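Local coordinates for nitrate transport protein (Xanthomonas axonopodis pv. citri, PDB 3KSX) that binds alkanesulfonates, probably in the periplasm for delivery to an ABC-type uptake system, at residues A112-V117 with P187-L192; K285-T290 with V304-A309. One frame throughout, in Å; residues are numbered along the deposited sequence.

Interaction 1. Residues A112-V117 with P187-L192; sequences AETILV and PWYSAL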
loop_
_atom_site.group_PDB
_atom_site.type_symbol
_atom_site.label_atom_id
_atom_site.label_comp_id
_atom_site.label_asym_id
_atom_site.label_seq_id
_atom_site.Cartn_x
_atom_site.Cartn_y
_atom_site.Cartn_z
ATOM N N ALA A 112 9.932 -3.894 2.829
ATOM C CA ALA A 112 9.329 -3.978 1.539
ATOM C C ALA A 112 9.068 -2.573 0.957
ATOM O O ALA A 112 8.464 -2.484 -0.101
ATOM C CB ALA A 112 8.080 -4.800 1.591
ATOM N N GLU A 113 9.397 -1.482 1.686
ATOM C CA GLU A 113 9.246 -0.114 1.140
ATOM C C GLU A 113 10.638 0.423 0.882
ATOM O O GLU A 113 11.406 0.544 1.826
ATOM C CB GLU A 113 8.567 0.886 2.105
ATOM C CG GLU A 113 7.212 0.432 2.534
ATOM C CD GLU A 113 6.082 1.014 1.630
ATOM O OE1 GLU A 113 6.323 1.715 0.588
ATOM O OE2 GLU A 113 4.922 0.803 2.064
ATOM N N THR A 114 10.934 0.812 -0.358
ATOM C CA THR A 114 12.343 1.052 -0.748
ATOM C C THR A 114 12.537 2.265 -1.678
ATOM O O THR A 114 11.637 2.577 -2.443
ATOM C CB THR A 114 12.923 -0.204 -1.434
ATOM O OG1 THR A 114 12.336 -0.370 -2.733
ATOM C CG2 THR A 114 12.604 -1.466 -0.616
ATOM N N ILE A 115 13.716 2.900 -1.618
ATOM C CA ILE A 115 14.232 3.743 -2.636
ATOM C C ILE A 115 15.295 2.924 -3.378
ATOM O O ILE A 115 16.284 2.457 -2.741
ATOM C CB ILE A 115 14.787 5.025 -2.008
ATOM C CG1 ILE A 115 13.717 5.719 -1.102
ATOM C CG2 ILE A 115 15.365 6.058 -3.072
ATOM C CD1 ILE A 115 14.332 7.017 -0.434
ATOM N N LEU A 116 15.069 2.800 -4.694
ATOM C CA LEU A 116 15.922 2.061 -5.627
ATOM C C LEU A 116 16.678 3.062 -6.495
ATOM O O LEU A 116 16.141 4.141 -6.826
ATOM C CB LEU A 116 15.066 1.106 -6.463
ATOM C CG LEU A 116 14.188 0.048 -5.817
ATOM C CD1 LEU A 116 13.630 -0.855 -6.856
ATOM C CD2 LEU A 116 14.970 -0.712 -4.814
ATOM N N VAL A 117 17.904 2.728 -6.869
ATOM C CA VAL A 117 18.616 3.424 -7.904
ATOM C C VAL A 117 19.065 2.420 -8.944
ATOM O O VAL A 117 19.255 1.171 -8.616
ATOM C CB VAL A 117 19.849 4.262 -7.402
ATOM C CG1 VAL A 117 19.374 5.303 -6.376
ATOM C CG2 VAL A 117 20.887 3.301 -6.777
ATOM N N PRO A 187 6.328 -6.123 -5.271
ATOM C CA PRO A 187 7.489 -6.976 -5.661
ATOM C C PRO A 187 8.530 -6.347 -6.589
ATOM O O PRO A 187 9.480 -7.030 -6.946
ATOM C CB PRO A 187 6.795 -8.131 -6.407
ATOM C CG PRO A 187 5.683 -7.323 -7.228
ATOM C CD PRO A 187 5.162 -6.313 -6.176
ATOM N N TRP A 188 8.331 -5.091 -6.997
ATOM C CA TRP A 188 9.299 -4.376 -7.857
ATOM C C TRP A 188 10.676 -4.321 -7.182
ATOM O O TRP A 188 11.668 -4.623 -7.815
ATOM C CB TRP A 188 8.810 -2.975 -8.222
ATOM C CG TRP A 188 7.345 -2.942 -8.640
ATOM C CD1 TRP A 188 6.219 -2.792 -7.814
ATOM C CD2 TRP A 188 6.851 -3.039 -9.963
ATOM N NE1 TRP A 188 5.076 -2.820 -8.566
ATOM C CE2 TRP A 188 5.424 -2.965 -9.889
ATOM C CE3 TRP A 188 7.458 -3.204 -11.196
ATOM C CZ2 TRP A 188 4.607 -3.016 -11.027
ATOM C CZ3 TRP A 188 6.633 -3.282 -12.355
ATOM C CH2 TRP A 188 5.225 -3.184 -12.256
ATOM N N TYR A 189 10.757 -3.975 -5.896
ATOM C CA TYR A 189 12.004 -4.073 -5.150
ATOM C C TYR A 189 12.729 -5.420 -5.358
ATOM O O TYR A 189 13.899 -5.493 -5.794
ATOM C CB TYR A 189 11.688 -3.841 -3.657
ATOM C CG TYR A 189 12.745 -4.214 -2.723
ATOM C CD1 TYR A 189 14.094 -3.950 -3.016
ATOM C CD2 TYR A 189 12.429 -4.756 -1.487
ATOM C CE1 TYR A 189 15.087 -4.293 -2.124
ATOM C CE2 TYR A 189 13.396 -5.073 -0.582
ATOM C CZ TYR A 189 14.738 -4.861 -0.909
ATOM O OH TYR A 189 15.726 -5.190 0.005
ATOM N N SER A 190 12.031 -6.486 -5.058
ATOM C CA SER A 190 12.729 -7.805 -5.116
ATOM C C SER A 190 13.121 -8.152 -6.544
ATOM O O SER A 190 14.229 -8.667 -6.764
ATOM C CB SER A 190 11.858 -8.894 -4.497
ATOM O OG SER A 190 11.665 -8.681 -3.085
ATOM N N ALA A 191 12.217 -7.880 -7.495
ATOM C CA ALA A 191 12.364 -8.230 -8.950
ATOM C C ALA A 191 13.597 -7.520 -9.519
ATOM O O ALA A 191 14.472 -8.173 -10.103
ATOM C CB ALA A 191 11.056 -7.832 -9.757
ATOM N N LEU A 192 13.688 -6.202 -9.305
ATOM C CA LEU A 192 14.752 -5.384 -9.898
ATOM C C LEU A 192 16.121 -5.574 -9.189
ATOM O O LEU A 192 17.187 -5.479 -9.797
ATOM C CB LEU A 192 14.323 -3.908 -9.882
ATOM C CG LEU A 192 13.479 -3.426 -11.060
ATOM C CD1 LEU A 192 12.102 -4.006 -11.082
ATOM C CD2 LEU A 192 13.340 -1.895 -11.040
#

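Interaction 2. Residues K285-T290 with V304-A309; sequences KAQQAT and VLVAPA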
loop_
_atom_site.group_PDB
_atom_site.type_symbol
_atom_site.label_atom_id
_atom_site.label_comp_id
_atom_site.label_asym_id
_atom_site.label_seq_id
_atom_site.Cartn_x
_atom_site.Cartn_y
_atom_site.Cartn_z
ATOM N N LYS A 285 -3.383 7.847 16.226
ATOM C CA LYS A 285 -2.436 8.949 16.516
ATOM C C LYS A 285 -1.309 9.022 15.484
ATOM O O LYS A 285 -0.956 10.154 15.047
ATOM C CB LYS A 285 -1.890 8.794 17.983
ATOM C CG LYS A 285 -3.000 9.110 19.045
ATOM C CD LYS A 285 -2.584 8.920 20.504
ATOM C CE LYS A 285 -1.567 9.901 20.976
ATOM N NZ LYS A 285 -2.182 11.221 21.283
ATOM N N ALA A 286 -0.725 7.861 15.126
ATOM C CA ALA A 286 0.391 7.814 14.131
ATOM C C ALA A 286 -0.084 8.382 12.786
ATOM O O ALA A 286 0.562 9.256 12.187
ATOM C CB ALA A 286 0.957 6.335 14.008
ATOM N N GLN A 287 -1.307 7.980 12.417
ATOM C CA GLN A 287 -1.942 8.394 11.207
ATOM C C GLN A 287 -2.223 9.887 11.272
ATOM O O GLN A 287 -1.903 10.603 10.348
ATOM C CB GLN A 287 -3.227 7.572 10.961
ATOM C CG GLN A 287 -3.953 7.894 9.580
ATOM C CD GLN A 287 -3.130 7.491 8.363
ATOM O OE1 GLN A 287 -2.012 6.945 8.487
ATOM N NE2 GLN A 287 -3.713 7.658 7.174
ATOM N N GLN A 288 -2.759 10.411 12.386
ATOM C CA GLN A 288 -2.889 11.882 12.455
ATOM C C GLN A 288 -1.539 12.647 12.396
ATOM O O GLN A 288 -1.414 13.746 11.805
ATOM C CB GLN A 288 -3.556 12.214 13.808
ATOM C CG GLN A 288 -3.980 13.710 13.947
ATOM C CD GLN A 288 -4.852 14.182 12.830
ATOM O OE1 GLN A 288 -5.980 13.686 12.670
ATOM N NE2 GLN A 288 -4.370 15.165 12.041
ATOM N N ALA A 289 -0.500 12.089 13.024
ATOM C CA ALA A 289 0.832 12.711 12.988
ATOM C C ALA A 289 1.349 12.816 11.532
ATOM O O ALA A 289 1.917 13.856 11.146
ATOM C CB ALA A 289 1.778 11.922 13.857
ATOM N N THR A 290 1.071 11.786 10.709
ATOM C CA THR A 290 1.465 11.811 9.311
ATOM C C THR A 290 0.659 12.895 8.586
ATOM O O THR A 290 1.220 13.644 7.864
ATOM C CB THR A 290 1.243 10.438 8.674
ATOM O OG1 THR A 290 2.023 9.454 9.394
ATOM C CG2 THR A 290 1.610 10.468 7.211
ATOM N N VAL A 304 -5.832 17.406 7.770
ATOM C CA VAL A 304 -6.817 16.334 7.676
ATOM C C VAL A 304 -7.034 15.870 9.096
ATOM O O VAL A 304 -6.069 15.714 9.818
ATOM C CB VAL A 304 -6.309 15.144 6.826
ATOM C CG1 VAL A 304 -7.163 13.875 7.099
ATOM C CG2 VAL A 304 -6.322 15.533 5.334
ATOM N N LEU A 305 -8.276 15.628 9.467
ATOM C CA LEU A 305 -8.625 15.028 10.789
ATOM C C LEU A 305 -8.970 13.580 10.621
ATOM O O LEU A 305 -9.996 13.197 10.007
ATOM C CB LEU A 305 -9.761 15.801 11.460
ATOM C CG LEU A 305 -9.234 17.207 11.757
ATOM C CD1 LEU A 305 -10.453 18.158 11.913
ATOM C CD2 LEU A 305 -8.327 17.172 12.974
ATOM N N VAL A 306 -8.106 12.754 11.173
ATOM C CA VAL A 306 -8.276 11.302 10.979
ATOM C C VAL A 306 -9.374 10.674 11.868
ATOM O O VAL A 306 -10.160 9.808 11.394
ATOM C CB VAL A 306 -6.902 10.587 11.267
ATOM C CG1 VAL A 306 -7.143 9.066 11.323
ATOM C CG2 VAL A 306 -5.816 11.008 10.222
ATOM N N ALA A 307 -9.385 11.033 13.168
ATOM C CA ALA A 307 -10.230 10.357 14.137
ATOM C C ALA A 307 -11.716 10.313 13.717
ATOM O O ALA A 307 -12.396 9.305 13.909
ATOM C CB ALA A 307 -10.050 10.998 15.583
ATOM N N PRO A 308 -12.262 11.418 13.131
ATOM C CA PRO A 308 -13.716 11.187 12.853
ATOM C C PRO A 308 -14.045 10.218 11.713
ATOM O O PRO A 308 -15.224 9.911 11.506
ATOM C CB PRO A 308 -14.238 12.551 12.465
ATOM C CG PRO A 308 -13.142 13.570 12.853
ATOM C CD PRO A 308 -11.856 12.844 13.020
ATOM N N ALA A 309 -13.024 9.816 10.947
ATOM C CA ALA A 309 -13.142 8.832 9.885
ATOM C C ALA A 309 -12.873 7.414 10.387
ATOM O O ALA A 309 -12.886 6.501 9.590
ATOM C CB ALA A 309 -12.227 9.203 8.713
HETATM O O HOH W 1 -7.941 13.418 14.515
#

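Interaction 1. Residues A112-V117 with P187-L192
Tyr189, in the first turn of helix 188-194, lays its ring against the methyl of Thr114 on strand 113-118. Its CB points at the strand and meets Thr114 OG1 at 3.6 Å. With CG anti to the backbone N (chi1 166°), the ring is carried across Thr114, the two side chains crossing at about a right angle. CG lies 3.5 Å from Thr114 CG2, and CD2 comes to 3.4 Å from that same methyl. CD1, on the other branch, is also in contact with Thr114 CG2; Leu116 CD2, which approaches the ring obliquely, stands 3.8 Å from Tyr189 CD1. Farther out, CE2 and CZ still feel the Thr114 methyl, which sits 3.5 Å from the ring centroid and 16° off the normal: a CH-pi contact over the face. Thr114 OG1, for its part, is hydrogen-bonded to the carbonyl of Ile184 on the adjacent strand 181-185, a bond that fixes the rotation of the side chain and with it the methyl beneath the ring. While Leu116 CD2 meets the ring, CD1 lies by the Tyr189 backbone, 4.0 Å from CA, and more loosely by Leu192 CD2 at 4.3 Å. The ring of Tyr189 also stacks with that of His270. The axes of strand 113-117 and helix 188-192 are inclined at 43° and come within 9.4 Å. This is helix-on-sheet packing in an alpha/beta lobe of the periplasmic-binding-protein type, beside the pocket where MOPS lies close to Ala112.

Interaction 2. Residues K285-T290 with V304-A309
Gln288 reaches from helix 281-296 to the backbone of the segment 304-309 and grips it with both ends of its amide. Hydrogen bonds come first. Val306 N donates to Gln288 OE1 over 2.8 Å in an almost straight line (178° at the hydrogen), the donor tilted 15° from the carbonyl plane. In the other direction, Gln288 NE2 donates to Val304 O at 2.9 Å; this acceptor lies practically in the plane of the glutamine amide, and the bond runs nearly along the C=O axis of Val304. The side chain sets out with CG anti to the backbone N and bends at chi2 (54°), a course that brings the amide to the loop although CB does not point there. A second partner for NE2 is Asp292 OD1, one turn on in the helix. Water forms the next group: one molecule donates to Gln288 OE1 at 2.7 Å and accepts from Ala307 N at 3.1 Å, so OE1 accepts two bonds and, through the water, is linked to Ala307 N as well. Apolar contact completes the set. Val306 turns toward the helix and sets both methyls against Gln287 CG, CG2 at 3.7 Å and CG1 at 3.8 Å, the two side chains crossing at about a right angle. The amide of Gln287 goes another way, NE2 bonding to Asp87 O and Tyr102 OH. Chemically, one primary amide offers an acceptor and a donor side by side, matching the N-H of Val306 and the carbonyl of Val304. These bonds depend on the loop backbone, whereas the methyls of Val306 supply the side-chain packing. The pair of bonds also fixes which end of the amide is oxygen.

Overall arrangement
Interaction 1 closes along the chain before interaction 2 opens, and they lie on opposite sides of the chain's centre, with centres 28 Å apart and nearest atoms about 11 Å apart. Each lies by a different five-stranded mixed sheet. Interaction 1 includes strand 113-118 of the sheet that also holds strands 181-185 and 198-203; interaction 2 packs beside the other, where Val306 and Ala309 touch Tyr102 of strand 100-106. Interaction 1 joins a helix to its own sheet; interaction 2 holds a late loop to helix 281-296. Two such alpha/beta lobes, here with one contact each, are the hallmark of periplasmic binding proteins, which usually take ligand between them.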